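PDB 3S3T: nucleotide-binding protein, universal stress protein UspA family from Lactobacillus plantarum, which binds ATP and, like other members of the universal stress protein family, probably takes part in the cellular response to stress, although its precise function is unknown. Local coordinates for residues Gln19-Glu24 / Leu111-Ala116; Thr6-Pro11 / Val26-Arg31. All coordinates share one frame; numbering follows the deposited sequence.

Overall arrangement
Both contacts pack helix 16-32 onto one parallel five-stranded sheet, with centres about 9 Å apart. Contact 1 sets the earlier part of the helix against strand 111-115, and contact 2 its later part against strand 7-11. These strands are neighbours, joined by backbone bonds such as the probable one from Val113 N to Leu9 O (2.7 Å). Along the chain the segments alternate, 6-11, 19-24, 26-31 and 111-116, so a short beta-alpha connection and a long-range pairing interlock. The two strands also meet at ATP: Gly115 of contact 1 and Pro11 of contact 2 grip the same ribose hydroxyl, O2'. One helix thus packs on two neighbouring inner strands whose C-terminal ends help to hold the nucleotide.

Contact 1: Gln19-Glu24 / Leu111-Ala116; sequences QAAFTE and LIVLGA. With ATP (adenosine-5'-triphosphate), chain I.
Ala21 is the residue through which helix 16-32 settles on Val113, Leu114 and Gly115. Just before it, Gln19 OE1 accepts a hydrogen bond from Arg74; the backbone O of Gln19 is gripped twice, by Thr23 N and Thr23 OG1, each at 2.9 Å and from opposite faces of the carbonyl plane. Ala21 then points its methyl at the strand backbone, with CB 3.5 Å from Gly115 N and also over the carbonyl carbon of Leu114. So small a side chain suits a place where the helix and strand axes come within 6.8 Å. Its carbonyl takes part too: Val113 CG1, set anti to its own backbone N (chi1 178°), reaches Ala21 O at 3.5 Å and lies 4.3 Å from Ala21 CB.

This is helix-on-sheet packing in the Rossmann-like alpha/beta fold of the HUP clan, where nucleotide binds at the C-terminal ends of the parallel strands. Here the strand end passes directly to ATP. Gly115 N donates a nearly straight bond (166°) to ATP O2' at 3.2 Å; glycine suits the position because a beta carbon there would run into ribose O3'. Leu114, directed to the other face of the sheet, lays CD2 against the ribose, 3.9 Å from C1', and packs on Thr131 and Val134 of helix 129-137.

Further along, Phe22, whose side chain sets off away from strand 111-115, packs on Val10, and Arg74 makes a cation-pi contact with it. Thr23, on the exposed side of the helix, spends its hydroxyl on that bond to the preceding turn. Glu24 heads toward the strand but ends among polar partners, bonding Asn27 ND2 through OE2 and packing on Tyr5 of the second subunit.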
loop_
_atom_site.group_PDB
_atom_site.type_symbol
_atom_site.label_atom_id
_atom_site.label_comp_id
_atom_site.label_asym_id
_atom_site.label_seq_id
_atom_site.Cartn_x
_atom_site.Cartn_y
_atom_site.Cartn_z
ATOM N N GLN A 19 -21.280 -8.575 1.846
ATOM C CA GLN A 19 -22.455 -8.973 2.618
ATOM C C GLN A 19 -22.123 -9.569 4.004
ATOM O O GLN A 19 -22.884 -9.400 4.973
ATOM C CB GLN A 19 -23.308 -9.963 1.810
ATOM C CG GLN A 19 -24.522 -10.478 2.527
ATOM C CD GLN A 19 -25.539 -9.415 2.918
ATOM O OE1 GLN A 19 -25.520 -8.270 2.422
ATOM N NE2 GLN A 19 -26.475 -9.807 3.803
ATOM N N ALA A 20 -21.016 -10.278 4.114
ATOM C CA ALA A 20 -20.537 -10.716 5.422
ATOM C C ALA A 20 -20.160 -9.460 6.314
ATOM O O ALA A 20 -20.385 -9.435 7.533
ATOM C CB ALA A 20 -19.361 -11.605 5.237
ATOM N N ALA A 21 -19.582 -8.438 5.678
ATOM C CA ALA A 21 -19.336 -7.132 6.328
ATOM C C ALA A 21 -20.633 -6.494 6.842
ATOM O O ALA A 21 -20.700 -6.011 7.955
ATOM C CB ALA A 21 -18.643 -6.174 5.305
ATOM N N PHE A 22 -21.651 -6.448 5.993
ATOM C CA PHE A 22 -22.918 -5.904 6.390
ATOM C C PHE A 22 -23.473 -6.680 7.576
ATOM O O PHE A 22 -23.946 -6.092 8.554
ATOM C CB PHE A 22 -23.904 -5.904 5.241
ATOM C CG PHE A 22 -25.276 -5.550 5.660
ATOM C CD1 PHE A 22 -26.227 -6.545 5.886
ATOM C CD2 PHE A 22 -25.606 -4.228 5.910
ATOM C CE1 PHE A 22 -27.508 -6.217 6.316
ATOM C CE2 PHE A 22 -26.914 -3.900 6.347
ATOM C CZ PHE A 22 -27.849 -4.894 6.529
ATOM N N THR A 23 -23.367 -8.000 7.517
ATOM C CA THR A 23 -23.905 -8.847 8.605
ATOM C C THR A 23 -23.275 -8.508 9.939
ATOM O O THR A 23 -23.983 -8.427 10.945
ATOM C CB THR A 23 -23.769 -10.327 8.278
ATOM O OG1 THR A 23 -24.533 -10.574 7.100
ATOM C CG2 THR A 23 -24.306 -11.228 9.436
ATOM N N GLU A 24 -21.959 -8.267 9.935
ATOM C CA GLU A 24 -21.249 -7.854 11.152
ATOM C C GLU A 24 -21.571 -6.434 11.556
ATOM O O GLU A 24 -21.668 -6.148 12.766
ATOM C CB GLU A 24 -19.751 -8.050 11.017
ATOM C CG GLU A 24 -18.946 -7.734 12.268
ATOM C CD GLU A 24 -19.402 -8.499 13.489
ATOM O OE1 GLU A 24 -19.148 -8.005 14.597
ATOM O OE2 GLU A 24 -20.038 -9.571 13.333
ATOM N N LEU A 111 -17.589 4.858 12.620
ATOM C CA LEU A 111 -17.039 3.589 12.178
ATOM C C LEU A 111 -17.404 3.335 10.740
ATOM O O LEU A 111 -18.556 3.515 10.335
ATOM C CB LEU A 111 -17.623 2.430 12.991
ATOM C CG LEU A 111 -17.060 1.029 12.782
ATOM C CD1 LEU A 111 -15.527 0.969 13.055
ATOM C CD2 LEU A 111 -17.829 0.027 13.711
ATOM N N ILE A 112 -16.442 2.818 9.977
ATOM C CA ILE A 112 -16.744 2.275 8.662
ATOM C C ILE A 112 -16.416 0.788 8.720
ATOM O O ILE A 112 -15.338 0.406 9.227
ATOM C CB ILE A 112 -15.902 2.956 7.567
ATOM C CG1 ILE A 112 -16.117 4.485 7.526
ATOM C CG2 ILE A 112 -16.247 2.329 6.180
ATOM C CD1 ILE A 112 -15.240 5.238 6.441
ATOM N N VAL A 113 -17.360 -0.051 8.259
ATOM C CA VAL A 113 -17.200 -1.489 8.239
ATOM C C VAL A 113 -17.022 -1.928 6.775
ATOM O O VAL A 113 -17.814 -1.591 5.931
ATOM C CB VAL A 113 -18.417 -2.195 8.903
ATOM C CG1 VAL A 113 -18.267 -3.705 8.842
ATOM C CG2 VAL A 113 -18.614 -1.704 10.383
ATOM N N LEU A 114 -15.979 -2.678 6.491
ATOM C CA LEU A 114 -15.635 -3.087 5.097
ATOM C C LEU A 114 -15.332 -4.555 5.015
ATOM O O LEU A 114 -14.733 -5.140 5.931
ATOM C CB LEU A 114 -14.367 -2.324 4.609
ATOM C CG LEU A 114 -14.495 -0.815 4.393
ATOM C CD1 LEU A 114 -13.117 -0.151 4.407
ATOM C CD2 LEU A 114 -15.279 -0.437 3.105
ATOM N N GLY A 115 -15.655 -5.173 3.885
ATOM C CA GLY A 115 -15.121 -6.494 3.605
ATOM C C GLY A 115 -13.661 -6.365 3.255
ATOM O O GLY A 115 -13.226 -5.366 2.686
ATOM N N ALA A 116 -12.871 -7.376 3.539
ATOM C CA ALA A 116 -11.471 -7.331 3.115
ATOM C C ALA A 116 -11.306 -7.265 1.569
ATOM O O ALA A 116 -10.466 -6.514 1.066
ATOM C CB ALA A 116 -10.736 -8.518 3.663
HETATM P PG ATP I . -9.912 -4.445 -6.223
HETATM O O1G ATP I . -11.098 -3.573 -6.562
HETATM O O2G ATP I . -9.434 -5.237 -7.401
HETATM O O3G ATP I . -8.730 -3.744 -5.566
HETATM P PB ATP I . -11.794 -6.173 -4.781
HETATM O O1B ATP I . -11.650 -7.646 -4.525
HETATM O O2B ATP I . -12.866 -5.719 -5.712
HETATM O O3B ATP I . -10.357 -5.629 -5.220
HETATM P PA ATP I . -12.472 -4.050 -2.916
HETATM O O1A ATP I . -13.041 -3.282 -4.068
HETATM O O2A ATP I . -11.416 -3.359 -2.155
HETATM O O3A ATP I . -11.947 -5.495 -3.317
HETATM O "O5'" ATP I . -13.747 -4.371 -1.934
HETATM C "C5'" ATP I . -13.525 -4.490 -0.530
HETATM C "C4'" ATP I . -14.738 -3.964 0.242
HETATM O "O4'" ATP I . -14.884 -2.613 -0.178
HETATM C "C3'" ATP I . -16.050 -4.642 -0.118
HETATM O "O3'" ATP I . -16.267 -5.843 0.603
HETATM C "C2'" ATP I . -17.003 -3.513 0.190
HETATM O "O2'" ATP I . -17.182 -3.498 1.600
HETATM C "C1'" ATP I . -16.257 -2.263 -0.255
HETATM N N9 ATP I . -16.623 -1.860 -1.611
HETATM C C8 ATP I . -16.005 -2.214 -2.780
HETATM N N7 ATP I . -16.642 -1.674 -3.844
HETATM C C5 ATP I . -17.667 -0.974 -3.344
HETATM C C6 ATP I . -18.748 -0.184 -3.921
HETATM N N6 ATP I . -18.804 -0.052 -5.262
HETATM N N1 ATP I . -19.659 0.406 -3.069
HETATM C C2 ATP I . -19.549 0.236 -1.742
HETATM N N3 ATP I . -18.615 -0.509 -1.135
HETATM C C4 ATP I . -17.667 -1.108 -1.889
#

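Contact 2: Thr6-Pro11 / Val26-Arg31; sequences TNILVP and VNIAQR. With ATP (adenosine-5'-triphosphate), chain I.
The flat peptide group linking Ile28 to Ala29 carries the terminal methyl of Ile8 over one face: CD1 sits almost directly above Ala29 N, at 3.8 Å. Ile8 CD1 also meets Ile28 CG2 at 3.6 Å on one flank and Ala29 CB at 4.2 Å on the other. Two more flat groups mark the ends of strand 7-11. At its start, the Asn7 amide gives ND2 to Thr6 OG1 at 2.7 Å, a bent bond (131°) with the hydroxyl tilted out of the amide plane, while OD1 accepts from Asn35. At its finish, the adenine of ATP has Pro11 CB beside N3, 3.3 Å away, and Pro11 O accepts the ribose O2' hydroxyl at 2.7 Å.

Between these ends the side-chain contacts across the gap are apolar. Ile8 has an extended outer arm (chi2 171°), which carries CD1 out to the helix; Ile28 answers with its CG2 branch, and the two side chains cross at about a right angle. Isoleucine suits the place because its outer arm is long enough to bridge to a helix whose nearest CA pair, Ile8 and Ala29, is 7.1 Å apart, whereas little Ala29 lets the methyl come down on the backbone. This is the first half of the beta-alpha-beta unit made with strand 35-43. Ile8 also packs on Leu36 and Val113, and Ile28 on Leu111, while the partly exposed Asn27 gives ND2 to Ala3 O of the second subunit. With no hydrogen bond between strand and helix here, cohesion rests on dispersion and the burial of branched side chains, and the polar backbone bonds serve sheet, helix and nucleotide instead.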
loop_
_atom_site.group_PDB
_atom_site.type_symbol
_atom_site.label_atom_id
_atom_site.label_comp_id
_atom_site.label_asym_id
_atom_site.label_seq_id
_atom_site.Cartn_x
_atom_site.Cartn_y
_atom_site.Cartn_z
ATOM N N THR A 6 -21.910 5.672 17.487
ATOM C CA THR A 6 -23.197 6.315 17.316
ATOM C C THR A 6 -23.758 6.234 15.876
ATOM O O THR A 6 -24.970 6.298 15.691
ATOM C CB THR A 6 -23.109 7.791 17.666
ATOM O OG1 THR A 6 -22.251 8.447 16.725
ATOM C CG2 THR A 6 -22.584 7.992 19.090
ATOM N N ASN A 7 -22.879 6.125 14.871
ATOM C CA ASN A 7 -23.257 6.257 13.463
ATOM C C ASN A 7 -22.299 5.467 12.592
ATOM O O ASN A 7 -21.210 5.950 12.297
ATOM C CB ASN A 7 -23.195 7.743 13.053
ATOM C CG ASN A 7 -24.264 8.570 13.712
ATOM O OD1 ASN A 7 -25.396 8.588 13.246
ATOM N ND2 ASN A 7 -23.914 9.270 14.786
ATOM N N ILE A 8 -22.704 4.269 12.190
ATOM C CA ILE A 8 -21.853 3.318 11.462
ATOM C C ILE A 8 -22.174 3.322 9.965
ATOM O O ILE A 8 -23.335 3.415 9.582
ATOM C CB ILE A 8 -22.063 1.875 12.014
ATOM C CG1 ILE A 8 -21.779 1.830 13.528
ATOM C CG2 ILE A 8 -21.174 0.805 11.285
ATOM C CD1 ILE A 8 -22.167 0.509 14.218
ATOM N N LEU A 9 -21.129 3.207 9.139
ATOM C CA LEU A 9 -21.246 3.141 7.703
ATOM C C LEU A 9 -20.708 1.792 7.265
ATOM O O LEU A 9 -19.629 1.362 7.709
ATOM C CB LEU A 9 -20.426 4.254 7.026
ATOM C CG LEU A 9 -20.517 4.316 5.491
ATOM C CD1 LEU A 9 -21.914 4.608 4.965
ATOM C CD2 LEU A 9 -19.570 5.388 5.002
ATOM N N VAL A 10 -21.490 1.092 6.455
ATOM C CA VAL A 10 -21.048 -0.150 5.860
ATOM C C VAL A 10 -21.183 -0.044 4.325
ATOM O O VAL A 10 -22.246 -0.244 3.774
ATOM C CB VAL A 10 -21.720 -1.405 6.445
ATOM C CG1 VAL A 10 -23.257 -1.377 6.359
ATOM C CG2 VAL A 10 -21.122 -2.642 5.765
ATOM N N PRO A 11 -20.077 0.318 3.647
ATOM C CA PRO A 11 -20.119 0.313 2.199
ATOM C C PRO A 11 -20.183 -1.133 1.704
ATOM O O PRO A 11 -19.386 -1.973 2.145
ATOM C CB PRO A 11 -18.818 1.038 1.803
ATOM C CG PRO A 11 -18.387 1.774 3.016
ATOM C CD PRO A 11 -18.813 0.862 4.145
ATOM N N VAL A 26 -24.436 -5.006 11.265
ATOM C CA VAL A 26 -25.718 -5.033 11.986
ATOM C C VAL A 26 -25.540 -5.516 13.424
ATOM O O VAL A 26 -26.211 -5.059 14.332
ATOM C CB VAL A 26 -26.741 -5.930 11.293
ATOM C CG1 VAL A 26 -28.058 -5.978 12.121
ATOM C CG2 VAL A 26 -27.004 -5.411 9.896
ATOM N N ASN A 27 -24.644 -6.470 13.604
ATOM C CA ASN A 27 -24.261 -6.966 14.916
ATOM C C ASN A 27 -23.650 -5.844 15.805
ATOM O O ASN A 27 -23.991 -5.678 16.980
ATOM C CB ASN A 27 -23.260 -8.079 14.657
ATOM C CG ASN A 27 -22.988 -8.925 15.852
ATOM O OD1 ASN A 27 -23.412 -8.628 16.981
ATOM N ND2 ASN A 27 -22.279 -10.034 15.616
ATOM N N ILE A 28 -22.756 -5.062 15.226
ATOM C CA ILE A 28 -22.125 -3.961 15.944
ATOM C C ILE A 28 -23.183 -2.905 16.257
ATOM O O ILE A 28 -23.231 -2.386 17.375
ATOM C CB ILE A 28 -20.991 -3.324 15.100
ATOM C CG1 ILE A 28 -19.871 -4.338 14.826
ATOM C CG2 ILE A 28 -20.361 -2.123 15.834
ATOM C CD1 ILE A 28 -18.829 -3.854 13.795
ATOM N N ALA A 29 -24.028 -2.624 15.265
ATOM C CA ALA A 29 -25.086 -1.645 15.386
ATOM C C ALA A 29 -26.030 -2.000 16.561
ATOM O O ALA A 29 -26.302 -1.158 17.421
ATOM C CB ALA A 29 -25.847 -1.531 14.071
ATOM N N GLN A 30 -26.481 -3.254 16.585
ATOM C CA GLN A 30 -27.295 -3.808 17.678
ATOM C C GLN A 30 -26.606 -3.608 19.026
ATOM O O GLN A 30 -27.253 -3.187 19.979
ATOM C CB GLN A 30 -27.603 -5.304 17.429
ATOM C CG GLN A 30 -27.939 -6.123 18.681
ATOM C CD GLN A 30 -28.589 -7.448 18.348
ATOM O OE1 GLN A 30 -29.372 -7.557 17.389
ATOM N NE2 GLN A 30 -28.272 -8.472 19.140
ATOM N N ARG A 31 -25.306 -3.893 19.114
ATOM C CA ARG A 31 -24.612 -3.816 20.418
ATOM C C ARG A 31 -24.440 -2.414 20.977
ATOM O O ARG A 31 -24.504 -2.213 22.195
ATOM C CB ARG A 31 -23.227 -4.418 20.334
ATOM C CG ARG A 31 -23.127 -5.767 20.921
ATOM C CD ARG A 31 -21.680 -6.235 20.773
ATOM N NE ARG A 31 -21.450 -7.590 21.277
ATOM C CZ ARG A 31 -22.047 -8.696 20.817
ATOM N NH1 ARG A 31 -22.971 -8.646 19.857
ATOM N NH2 ARG A 31 -21.723 -9.880 21.336
HETATM P PG ATP I . -9.912 -4.445 -6.223
HETATM O O1G ATP I . -11.098 -3.573 -6.562
HETATM O O2G ATP I . -9.434 -5.237 -7.401
HETATM O O3G ATP I . -8.730 -3.744 -5.566
HETATM P PB ATP I . -11.794 -6.173 -4.781
HETATM O O1B ATP I . -11.650 -7.646 -4.525
HETATM O O2B ATP I . -12.866 -5.719 -5.712
HETATM O O3B ATP I . -10.357 -5.629 -5.220
HETATM P PA ATP I . -12.472 -4.050 -2.916
HETATM O O1A ATP I . -13.041 -3.282 -4.068
HETATM O O2A ATP I . -11.416 -3.359 -2.155
HETATM O O3A ATP I . -11.947 -5.495 -3.317
HETATM O "O5'" ATP I . -13.747 -4.371 -1.934
HETATM C "C5'" ATP I . -13.525 -4.490 -0.530
HETATM C "C4'" ATP I . -14.738 -3.964 0.242
HETATM O "O4'" ATP I . -14.884 -2.613 -0.178
HETATM C "C3'" ATP I . -16.050 -4.642 -0.118
HETATM O "O3'" ATP I . -16.267 -5.843 0.603
HETATM C "C2'" ATP I . -17.003 -3.513 0.190
HETATM O "O2'" ATP I . -17.182 -3.498 1.600
HETATM C "C1'" ATP I . -16.257 -2.263 -0.255
HETATM N N9 ATP I . -16.623 -1.860 -1.611
HETATM C C8 ATP I . -16.005 -2.214 -2.780
HETATM N N7 ATP I . -16.642 -1.674 -3.844
HETATM C C5 ATP I . -17.667 -0.974 -3.344
HETATM C C6 ATP I . -18.748 -0.184 -3.921
HETATM N N6 ATP I . -18.804 -0.052 -5.262
HETATM N N1 ATP I . -19.659 0.406 -3.069
HETATM C C2 ATP I . -19.549 0.236 -1.742
HETATM N N3 ATP I . -18.615 -0.509 -1.135
HETATM C C4 ATP I . -17.667 -1.108 -1.889
#